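Local atomic coordinates of putative capsular polysaccharide biosynthesis protein (Streptococcus pneumoniae serotype 4, PDB entry 6EWJ), a protein that is a putative PLP-dependent sugar aminotransferase of the DegT/DnrJ/EryC1 family, essential in pneumococcal teichoic acid biosynthesis. Residues I234-K242 with E254-N265; Y295-P306 with L320-A328. All coordinates share one frame; numbering follows the deposited sequence.

Interaction 1: I234-K242 with E254-N265; sequences ILSLHGQTK and EYDIVTPAYKCN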
loop_
_atom_site.group_PDB
_atom_site.type_symbol
_atom_site.label_atom_id
_atom_site.label_comp_id
_atom_site.label_asym_id
_atom_site.label_seq_id
_atom_site.Cartn_x
_atom_site.Cartn_y
_atom_site.Cartn_z
ATOM N N ILE A 234 -3.361 11.652 6.284
ATOM C CA ILE A 234 -2.205 12.332 5.738
ATOM C C ILE A 234 -1.031 11.362 5.511
ATOM O O ILE A 234 -0.389 11.350 4.459
ATOM C CB ILE A 234 -1.822 13.499 6.656
ATOM C CG1 ILE A 234 -2.800 14.671 6.467
ATOM C CG2 ILE A 234 -0.421 14.058 6.374
ATOM C CD1 ILE A 234 -4.244 14.317 6.126
ATOM N N LEU A 235 -0.807 10.467 6.488
ATOM C CA LEU A 235 0.260 9.476 6.330
ATOM C C LEU A 235 -0.041 8.433 5.270
ATOM O O LEU A 235 0.897 7.885 4.670
ATOM C CB LEU A 235 0.580 8.760 7.664
ATOM C CG LEU A 235 1.101 9.638 8.787
ATOM C CD1 LEU A 235 1.419 8.831 10.028
ATOM C CD2 LEU A 235 2.307 10.486 8.396
ATOM N N SER A 236 -1.308 8.127 5.055
ATOM C CA SER A 236 -1.741 7.102 4.108
ATOM C C SER A 236 -1.753 7.587 2.649
ATOM O O SER A 236 -1.827 6.766 1.720
ATOM C CB SER A 236 -3.137 6.615 4.454
ATOM O OG SER A 236 -4.137 7.556 4.075
ATOM N N LEU A 237 -1.702 8.914 2.461
ATOM C CA LEU A 237 -1.864 9.528 1.157
ATOM C C LEU A 237 -0.853 10.645 0.910
ATOM O O LEU A 237 -1.219 11.844 0.699
ATOM C CB LEU A 237 -3.302 10.061 0.998
ATOM C CG LEU A 237 -4.391 9.066 0.601
ATOM C CD1 LEU A 237 -5.782 9.641 0.920
ATOM C CD2 LEU A 237 -4.246 8.708 -0.882
ATOM N N HIS A 238 0.424 10.247 0.996
ATOM C CA HIS A 238 1.558 11.044 0.561
ATOM C C HIS A 238 1.889 12.251 1.424
ATOM O O HIS A 238 2.700 13.109 1.036
ATOM C CB HIS A 238 1.380 11.495 -0.909
ATOM C CG HIS A 238 1.308 10.365 -1.895
ATOM N ND1 HIS A 238 2.353 9.492 -2.087
ATOM C CD2 HIS A 238 0.368 10.029 -2.812
ATOM C CE1 HIS A 238 2.045 8.645 -3.055
ATOM N NE2 HIS A 238 0.838 8.946 -3.502
ATOM N N GLY A 239 1.279 12.387 2.576
ATOM C CA GLY A 239 1.460 13.593 3.378
ATOM C C GLY A 239 0.719 14.807 2.853
ATOM O O GLY A 239 1.011 15.926 3.274
ATOM N N GLN A 240 -0.258 14.583 1.973
ATOM C CA GLN A 240 -0.941 15.654 1.271
ATOM C C GLN A 240 -2.012 16.262 2.177
ATOM O O GLN A 240 -2.734 15.529 2.868
ATOM C CB GLN A 240 -1.552 15.159 -0.052
ATOM C CG GLN A 240 -2.157 16.300 -0.880
ATOM C CD GLN A 240 -2.547 15.957 -2.322
ATOM O OE1 GLN A 240 -1.705 15.553 -3.120
ATOM N NE2 GLN A 240 -3.815 16.120 -2.650
ATOM N N THR A 241 -2.060 17.582 2.228
ATOM C CA THR A 241 -3.127 18.338 2.955
ATOM C C THR A 241 -3.629 19.481 2.091
ATOM O O THR A 241 -2.894 19.954 1.212
ATOM C CB THR A 241 -2.603 18.982 4.278
ATOM O OG1 THR A 241 -1.615 19.980 3.971
ATOM C CG2 THR A 241 -1.964 17.943 5.189
ATOM N N LYS A 242 -4.869 19.911 2.355
ATOM C CA LYS A 242 -5.436 21.115 1.770
ATOM C C LYS A 242 -6.023 21.971 2.882
ATOM O O LYS A 242 -6.655 21.446 3.810
ATOM C CB LYS A 242 -6.528 20.784 0.759
ATOM C CG LYS A 242 -6.096 19.920 -0.428
ATOM C CD LYS A 242 -6.975 20.201 -1.644
ATOM C CE LYS A 242 -6.926 19.013 -2.627
ATOM N NZ LYS A 242 -5.878 19.141 -3.632
ATOM N N GLU A 254 -4.911 23.363 -5.097
ATOM C CA GLU A 254 -3.722 23.615 -4.299
ATOM C C GLU A 254 -3.623 22.759 -3.029
ATOM O O GLU A 254 -4.576 22.638 -2.284
ATOM C CB GLU A 254 -3.559 25.104 -4.005
ATOM C CG GLU A 254 -2.136 25.407 -3.666
ATOM C CD GLU A 254 -1.841 26.847 -3.452
ATOM O OE1 GLU A 254 -2.742 27.685 -3.680
ATOM O OE2 GLU A 254 -0.690 27.109 -3.037
ATOM N N TYR A 255 -2.469 22.142 -2.843
ATOM C CA TYR A 255 -2.203 21.299 -1.677
ATOM C C TYR A 255 -0.784 21.542 -1.267
ATOM O O TYR A 255 -0.017 22.174 -2.007
ATOM C CB TYR A 255 -2.389 19.814 -1.989
ATOM C CG TYR A 255 -1.493 19.246 -3.070
ATOM C CD1 TYR A 255 -0.189 18.811 -2.774
ATOM C CD2 TYR A 255 -1.956 19.052 -4.383
ATOM C CE1 TYR A 255 0.613 18.272 -3.760
ATOM C CE2 TYR A 255 -1.155 18.469 -5.363
ATOM C CZ TYR A 255 0.118 18.092 -5.053
ATOM O OH TYR A 255 0.958 17.546 -6.021
ATOM N N ASP A 256 -0.460 21.024 -0.085
ATOM C CA ASP A 256 0.867 20.998 0.433
ATOM C C ASP A 256 1.195 19.520 0.740
ATOM O O ASP A 256 0.311 18.696 0.838
ATOM C CB ASP A 256 0.909 21.875 1.692
ATOM C CG ASP A 256 2.328 22.127 2.203
ATOM O OD1 ASP A 256 3.329 21.816 1.505
ATOM O OD2 ASP A 256 2.443 22.660 3.315
ATOM N N ILE A 257 2.464 19.225 0.894
ATOM C CA ILE A 257 2.928 17.919 1.345
ATOM C C ILE A 257 3.642 18.230 2.659
ATOM O O ILE A 257 4.612 18.955 2.651
ATOM C CB ILE A 257 3.884 17.296 0.307
ATOM C CG1 ILE A 257 3.140 17.108 -1.027
ATOM C CG2 ILE A 257 4.523 16.012 0.809
ATOM C CD1 ILE A 257 1.953 16.155 -0.990
ATOM N N VAL A 258 3.165 17.688 3.780
ATOM C CA VAL A 258 3.721 18.096 5.090
ATOM C C VAL A 258 4.813 17.177 5.588
ATOM O O VAL A 258 5.674 17.597 6.348
ATOM C CB VAL A 258 2.656 18.293 6.199
ATOM C CG1 VAL A 258 1.743 19.465 5.841
ATOM C CG2 VAL A 258 1.895 17.003 6.483
ATOM N N THR A 259 4.809 15.949 5.100
ATOM C CA THR A 259 5.863 14.987 5.388
ATOM C C THR A 259 5.889 14.054 4.185
ATOM O O THR A 259 4.843 13.847 3.576
ATOM C CB THR A 259 5.540 14.254 6.736
ATOM O OG1 THR A 259 6.630 13.443 7.139
ATOM C CG2 THR A 259 4.378 13.391 6.594
ATOM N N PRO A 260 7.052 13.457 3.857
ATOM C CA PRO A 260 7.067 12.558 2.682
ATOM C C PRO A 260 6.529 11.178 3.060
ATOM O O PRO A 260 7.307 10.249 3.291
ATOM C CB PRO A 260 8.564 12.504 2.301
ATOM C CG PRO A 260 9.283 13.356 3.318
ATOM C CD PRO A 260 8.375 13.456 4.505
ATOM N N ALA A 261 5.195 11.045 3.078
ATOM C CA ALA A 261 4.530 9.899 3.654
ATOM C C ALA A 261 4.215 8.797 2.614
ATOM O O ALA A 261 5.011 8.607 1.685
ATOM C CB ALA A 261 3.322 10.343 4.434
ATOM N N TYR A 262 3.166 8.012 2.827
ATOM C CA TYR A 262 3.060 6.633 2.319
ATOM C C TYR A 262 1.814 6.559 1.420
ATOM O O TYR A 262 1.189 7.610 1.098
ATOM C CB TYR A 262 3.045 5.585 3.481
ATOM C CG TYR A 262 4.195 5.825 4.387
ATOM C CD1 TYR A 262 5.446 5.280 4.116
ATOM C CD2 TYR A 262 4.070 6.703 5.477
ATOM C CE1 TYR A 262 6.557 5.591 4.923
ATOM C CE2 TYR A 262 5.151 7.019 6.264
ATOM C CZ TYR A 262 6.395 6.492 5.960
ATOM O OH TYR A 262 7.436 6.852 6.767
ATOM N N LYS A 263 1.452 5.350 1.010
ATOM C CA LYS A 263 0.466 5.170 -0.023
ATOM C C LYS A 263 -0.219 3.878 0.330
ATOM O O LYS A 263 0.151 2.806 -0.155
ATOM C CB LYS A 263 1.178 5.162 -1.407
ATOM C CG LYS A 263 0.284 4.981 -2.590
ATOM C CD LYS A 263 -0.905 5.952 -2.593
ATOM C CE LYS A 263 -1.789 5.758 -3.824
ATOM N NZ LYS A 263 -3.140 6.358 -3.670
ATOM N N CYS A 264 -1.230 3.969 1.216
ATOM C CA CYS A 264 -1.938 2.790 1.630
ATOM C C CYS A 264 -3.401 2.975 1.905
ATOM O O CYS A 264 -3.979 2.240 2.701
ATOM C CB CYS A 264 -1.235 2.173 2.848
ATOM S SG CYS A 264 -0.978 3.318 4.205
ATOM N N ASN A 265 -4.018 3.862 1.151
ATOM C CA ASN A 265 -5.473 4.103 1.190
ATOM C C ASN A 265 -6.271 2.944 0.623
ATOM O O ASN A 265 -5.720 2.099 -0.113
ATOM C CB ASN A 265 -5.821 5.382 0.400
ATOM C CG ASN A 265 -5.345 5.316 -1.032
ATOM O OD1 ASN A 265 -4.133 5.102 -1.300
ATOM N ND2 ASN A 265 -6.236 5.521 -1.978
HETATM O O HOH W 1 4.857 10.068 -0.801
#
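Q240 lays its side-chain amide flat over one face of the Y255 ring. The planes lie 9° apart, with OE1 3.4 Å above the ring plane, over its centre. CG of Q240 is anti to the backbone N (chi1 -174°), and this sends the chain across the ring. Next along the ribbon, T241 and D256 form an antiparallel hydrogen-bonded pair, with T241 N to D256 O at 3.0 Å. V258 N reaches G239 O at 2.8 Å.

L237-Q240 form a type I' turn. G239 CA-H points at T259 O, 3.4 Å from CA. Within the turn, H238 N donates to Y262 O at 2.7 Å. At the helix end, Y262 N and C264 N donate to L235 O and S236 O. The H238 ring has Y262 O over one face, and its NE2 lies 3.6 Å from K263 CD. A water links H238 ND1 to A261 O. K263 NZ holds N265 OD1 at 2.9 Å and forms a salt bridge with E211 of the second subunit.

K352 and T358 of the second subunit bind E254 and D256. The two-stranded antiparallel ribbon is part of the dimer interface. At the end of helix 225-236, L235 packs on helix 64-74, which C264 also touches.

Interaction 2: Y295-P306 with L320-A328; sequences YDSGFAGSRIHP and LYITRVEGA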
loop_
_atom_site.group_PDB
_atom_site.type_symbol
_atom_site.label_atom_id
_atom_site.label_comp_id
_atom_site.label_asym_id
_atom_site.label_seq_id
_atom_site.Cartn_x
_atom_site.Cartn_y
_atom_site.Cartn_z
ATOM N N TYR A 295 -17.120 -28.970 16.108
ATOM C CA TYR A 295 -15.745 -29.439 16.344
ATOM C C TYR A 295 -15.495 -29.733 17.842
ATOM O O TYR A 295 -14.979 -30.796 18.213
ATOM C CB TYR A 295 -14.717 -28.378 15.882
ATOM C CG TYR A 295 -14.258 -28.328 14.428
ATOM C CD1 TYR A 295 -13.980 -29.480 13.707
ATOM C CD2 TYR A 295 -13.979 -27.092 13.826
ATOM C CE1 TYR A 295 -13.492 -29.411 12.395
ATOM C CE2 TYR A 295 -13.486 -27.004 12.518
ATOM C CZ TYR A 295 -13.248 -28.164 11.799
ATOM O OH TYR A 295 -12.723 -28.096 10.537
ATOM N N ASP A 296 -15.823 -28.749 18.678
ATOM C CA ASP A 296 -15.651 -28.872 20.122
ATOM C C ASP A 296 -16.322 -30.136 20.664
ATOM O O ASP A 296 -15.672 -30.883 21.397
ATOM C CB ASP A 296 -16.178 -27.660 20.872
ATOM C CG ASP A 296 -15.305 -26.422 20.709
ATOM O OD1 ASP A 296 -14.140 -26.475 20.173
ATOM O OD2 ASP A 296 -15.810 -25.355 21.117
ATOM N N SER A 297 -17.574 -30.405 20.309
ATOM C CA SER A 297 -18.224 -31.651 20.818
ATOM C C SER A 297 -17.551 -32.886 20.228
ATOM O O SER A 297 -17.314 -33.846 20.918
ATOM C CB SER A 297 -19.730 -31.716 20.556
ATOM O OG SER A 297 -20.368 -30.446 20.704
ATOM N N GLY A 298 -17.176 -32.813 18.949
ATOM C CA GLY A 298 -16.432 -33.893 18.285
ATOM C C GLY A 298 -15.091 -34.286 18.915
ATOM O O GLY A 298 -14.794 -35.474 19.038
ATOM N N PHE A 299 -14.321 -33.294 19.353
ATOM C CA PHE A 299 -13.002 -33.508 19.942
ATOM C C PHE A 299 -13.006 -33.733 21.461
ATOM O O PHE A 299 -11.974 -34.066 22.009
ATOM C CB PHE A 299 -12.047 -32.368 19.557
ATOM C CG PHE A 299 -11.787 -32.284 18.070
ATOM C CD1 PHE A 299 -11.429 -33.432 17.347
ATOM C CD2 PHE A 299 -11.901 -31.081 17.388
ATOM C CE1 PHE A 299 -11.200 -33.365 15.984
ATOM C CE2 PHE A 299 -11.690 -31.018 16.013
ATOM C CZ PHE A 299 -11.346 -32.151 15.318
ATOM N N ALA A 300 -14.150 -33.536 22.112
ATOM C CA ALA A 300 -14.297 -33.735 23.570
ATOM C C ALA A 300 -13.786 -35.098 23.991
ATOM O O ALA A 300 -14.096 -36.111 23.344
ATOM C CB ALA A 300 -15.733 -33.573 23.972
ATOM N N GLY A 301 -12.946 -35.123 25.041
ATOM C CA GLY A 301 -12.377 -36.376 25.556
ATOM C C GLY A 301 -11.260 -36.994 24.715
ATOM O O GLY A 301 -10.708 -38.007 25.107
ATOM N N SER A 302 -10.918 -36.411 23.557
ATOM C CA SER A 302 -9.849 -36.966 22.716
ATOM C C SER A 302 -8.512 -36.308 23.047
ATOM O O SER A 302 -8.405 -35.404 23.858
ATOM C CB SER A 302 -10.184 -36.760 21.232
ATOM O OG SER A 302 -9.984 -35.401 20.803
ATOM N N ARG A 303 -7.484 -36.718 22.342
ATOM C CA ARG A 303 -6.166 -36.087 22.461
ATOM C C ARG A 303 -6.098 -34.687 21.758
ATOM O O ARG A 303 -5.227 -33.848 22.043
ATOM C CB ARG A 303 -5.185 -37.063 21.837
ATOM C CG ARG A 303 -3.763 -37.175 22.354
ATOM C CD ARG A 303 -2.992 -38.141 21.393
ATOM N NE ARG A 303 -3.937 -39.000 20.644
ATOM C CZ ARG A 303 -4.162 -40.306 20.822
ATOM N NH1 ARG A 303 -3.470 -41.063 21.696
ATOM N NH2 ARG A 303 -5.101 -40.896 20.086
ATOM N N ILE A 304 -7.036 -34.445 20.860
ATOM C CA ILE A 304 -7.111 -33.173 20.125
ATOM C C ILE A 304 -7.692 -32.120 21.057
ATOM O O ILE A 304 -8.876 -32.196 21.416
ATOM C CB ILE A 304 -7.924 -33.378 18.843
ATOM C CG1 ILE A 304 -7.142 -34.318 17.904
ATOM C CG2 ILE A 304 -8.192 -32.045 18.127
ATOM C CD1 ILE A 304 -8.015 -35.249 17.115
ATOM N N HIS A 305 -6.876 -31.170 21.473
ATOM C CA HIS A 305 -7.274 -30.066 22.378
ATOM C C HIS A 305 -7.351 -28.702 21.673
ATOM O O HIS A 305 -6.311 -28.042 21.430
ATOM C CB HIS A 305 -6.277 -29.926 23.543
ATOM C CG HIS A 305 -6.128 -31.156 24.373
ATOM N ND1 HIS A 305 -7.166 -32.020 24.631
ATOM C CD2 HIS A 305 -5.068 -31.642 25.055
ATOM C CE1 HIS A 305 -6.733 -33.021 25.382
ATOM N NE2 HIS A 305 -5.474 -32.802 25.678
ATOM N N PRO A 306 -8.567 -28.237 21.374
ATOM C CA PRO A 306 -8.714 -26.909 20.736
ATOM C C PRO A 306 -8.607 -25.745 21.712
ATOM O O PRO A 306 -8.880 -25.870 22.899
ATOM C CB PRO A 306 -10.123 -26.958 20.145
ATOM C CG PRO A 306 -10.847 -27.961 20.983
ATOM C CD PRO A 306 -9.857 -28.887 21.605
ATOM N N LEU A 320 -9.779 -18.812 13.509
ATOM C CA LEU A 320 -9.023 -20.075 13.332
ATOM C C LEU A 320 -9.398 -21.133 14.354
ATOM O O LEU A 320 -9.566 -20.823 15.564
ATOM C CB LEU A 320 -7.544 -19.810 13.490
ATOM C CG LEU A 320 -6.926 -18.838 12.449
ATOM C CD1 LEU A 320 -5.513 -18.534 12.893
ATOM C CD2 LEU A 320 -6.966 -19.389 11.037
ATOM N N TYR A 321 -9.488 -22.379 13.892
ATOM C CA TYR A 321 -9.627 -23.484 14.788
ATOM C C TYR A 321 -8.258 -24.099 15.094
ATOM O O TYR A 321 -7.838 -25.121 14.529
ATOM C CB TYR A 321 -10.611 -24.526 14.268
ATOM C CG TYR A 321 -11.144 -25.396 15.373
ATOM C CD1 TYR A 321 -12.088 -24.897 16.261
ATOM C CD2 TYR A 321 -10.682 -26.695 15.557
ATOM C CE1 TYR A 321 -12.569 -25.688 17.294
ATOM C CE2 TYR A 321 -11.184 -27.526 16.577
ATOM C CZ TYR A 321 -12.101 -27.000 17.446
ATOM O OH TYR A 321 -12.580 -27.789 18.425
ATOM N N ILE A 322 -7.602 -23.449 16.033
ATOM C CA ILE A 322 -6.307 -23.867 16.540
ATOM C C ILE A 322 -6.462 -25.051 17.503
ATOM O O ILE A 322 -7.295 -25.000 18.446
ATOM C CB ILE A 322 -5.579 -22.660 17.187
ATOM C CG1 ILE A 322 -5.296 -21.628 16.052
ATOM C CG2 ILE A 322 -4.340 -23.148 17.960
ATOM C CD1 ILE A 322 -4.349 -20.481 16.333
ATOM N N THR A 323 -5.678 -26.108 17.254
ATOM C CA THR A 323 -5.662 -27.286 18.108
ATOM C C THR A 323 -4.254 -27.618 18.444
ATOM O O THR A 323 -3.322 -27.271 17.699
ATOM C CB THR A 323 -6.354 -28.549 17.528
ATOM O OG1 THR A 323 -5.482 -29.251 16.607
ATOM C CG2 THR A 323 -7.714 -28.217 16.845
ATOM N N ARG A 324 -4.086 -28.255 19.594
ATOM C CA ARG A 324 -2.854 -28.910 19.943
ATOM C C ARG A 324 -3.117 -30.396 20.258
ATOM O O ARG A 324 -4.105 -30.711 20.917
ATOM C CB ARG A 324 -2.183 -28.196 21.113
ATOM C CG ARG A 324 -1.795 -26.760 20.815
ATOM C CD ARG A 324 -1.255 -26.057 22.030
ATOM N NE ARG A 324 -0.025 -26.678 22.488
ATOM C CZ ARG A 324 0.585 -26.412 23.643
ATOM N NH1 ARG A 324 0.039 -25.544 24.503
ATOM N NH2 ARG A 324 1.714 -27.032 23.963
ATOM N N VAL A 325 -2.276 -31.294 19.733
ATOM C CA VAL A 325 -2.451 -32.738 19.873
ATOM C C VAL A 325 -1.552 -33.216 21.025
ATOM O O VAL A 325 -0.316 -33.144 20.944
ATOM C CB VAL A 325 -2.137 -33.526 18.580
ATOM C CG1 VAL A 325 -2.620 -34.967 18.702
ATOM C CG2 VAL A 325 -2.819 -32.871 17.379
ATOM N N GLU A 326 -2.167 -33.615 22.132
ATOM C CA GLU A 326 -1.391 -34.000 23.296
ATOM C C GLU A 326 -0.407 -35.098 22.949
ATOM O O GLU A 326 -0.766 -36.071 22.288
ATOM C CB GLU A 326 -2.252 -34.479 24.448
ATOM C CG GLU A 326 -1.400 -34.947 25.647
ATOM C CD GLU A 326 -2.129 -34.933 26.959
ATOM O OE1 GLU A 326 -3.111 -34.174 27.084
ATOM O OE2 GLU A 326 -1.704 -35.678 27.873
ATOM N N GLY A 327 0.816 -34.951 23.444
ATOM C CA GLY A 327 1.813 -36.020 23.353
ATOM C C GLY A 327 2.546 -36.140 22.028
ATOM O O GLY A 327 3.382 -37.033 21.876
ATOM N N ALA A 328 2.268 -35.258 21.070
ATOM C CA ALA A 328 2.855 -35.332 19.729
ATOM C C ALA A 328 4.153 -34.516 19.647
ATOM O O ALA A 328 4.194 -33.353 20.038
ATOM C CB ALA A 328 1.850 -34.837 18.664
#
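H305 and R324 form the hydrogen-bonded pair of a short antiparallel ladder. H305 N donates to R324 O, and R324 N returns the bond to H305 O, each at 2.9 Å. I304-V325 and P306-T323 are the non-hydrogen-bonded pairs on either side. E326 N adds a nearly straight bond to R303 O at 3.1 Å. Helix 295-299 runs nearly parallel to strand 321-325, with the axes 11.7 Å apart at closest approach. The chain leaves the helix through a type II turn, F299-S302. There S302 OG accepts from I304 N, which makes an ST turn, and donates to F299 O.

Strand 321-325 is the middle of a three-stranded antiparallel sheet, with 380-383 on its other side. T323 OG1 bonds to I381 O there. Helix 391-409 packs on Y295 and I304. This is consistent with the small C-terminal domain of a fold-type I PLP-dependent enzyme.

Y321 bridges helix and sheet. Its CG is anti to the backbone N (chi1 -159°), which carries the ring to the helix. The Y295 ring stacks face-to-face on it, with centroids 4.4 Å apart, planes at 27° and Y295 CD2 over its centre. Y321 OH donates to D296 OD1 at 2.7 Å, meeting the carboxylate on its anti side. The same hydroxyl lies at the edge of the F299 ring, in its plane. P306 lies alongside Y321, with CB 3.3 Å from Y321 CZ. I304 CG2 lies over one face of the F299 ring, toward its rim.

On the face of H305 and R324, H305 NE2 donates to E326 OE1 at 3.1 Å. E326 OE1 lies in the ring plane, while R303 O sits over one face of the imidazole. R324 NE bonds to N379 OD1.

Overall arrangement
Both contacts are partly buried and lie on opposite sides of the chain's centre, their own centres about 48 Å apart. They follow in series along the chain, and helix 268-299 runs between them, ending in interaction 2. They share no strand. Interaction 1 is largely backbone bonding, with one amide-ring stack, and the second subunit meets much of it. No other chain of the assembly touches interaction 2, where aromatic rings fill the buried end and a histidine-carboxylate bond lies at the exposed one. The side chain of C264 is about 9 Å from that of T65, and that of I322 about 6 Å from those of Y351 and H179, residues that bind pyridoxal phosphate, absent from this apo chain.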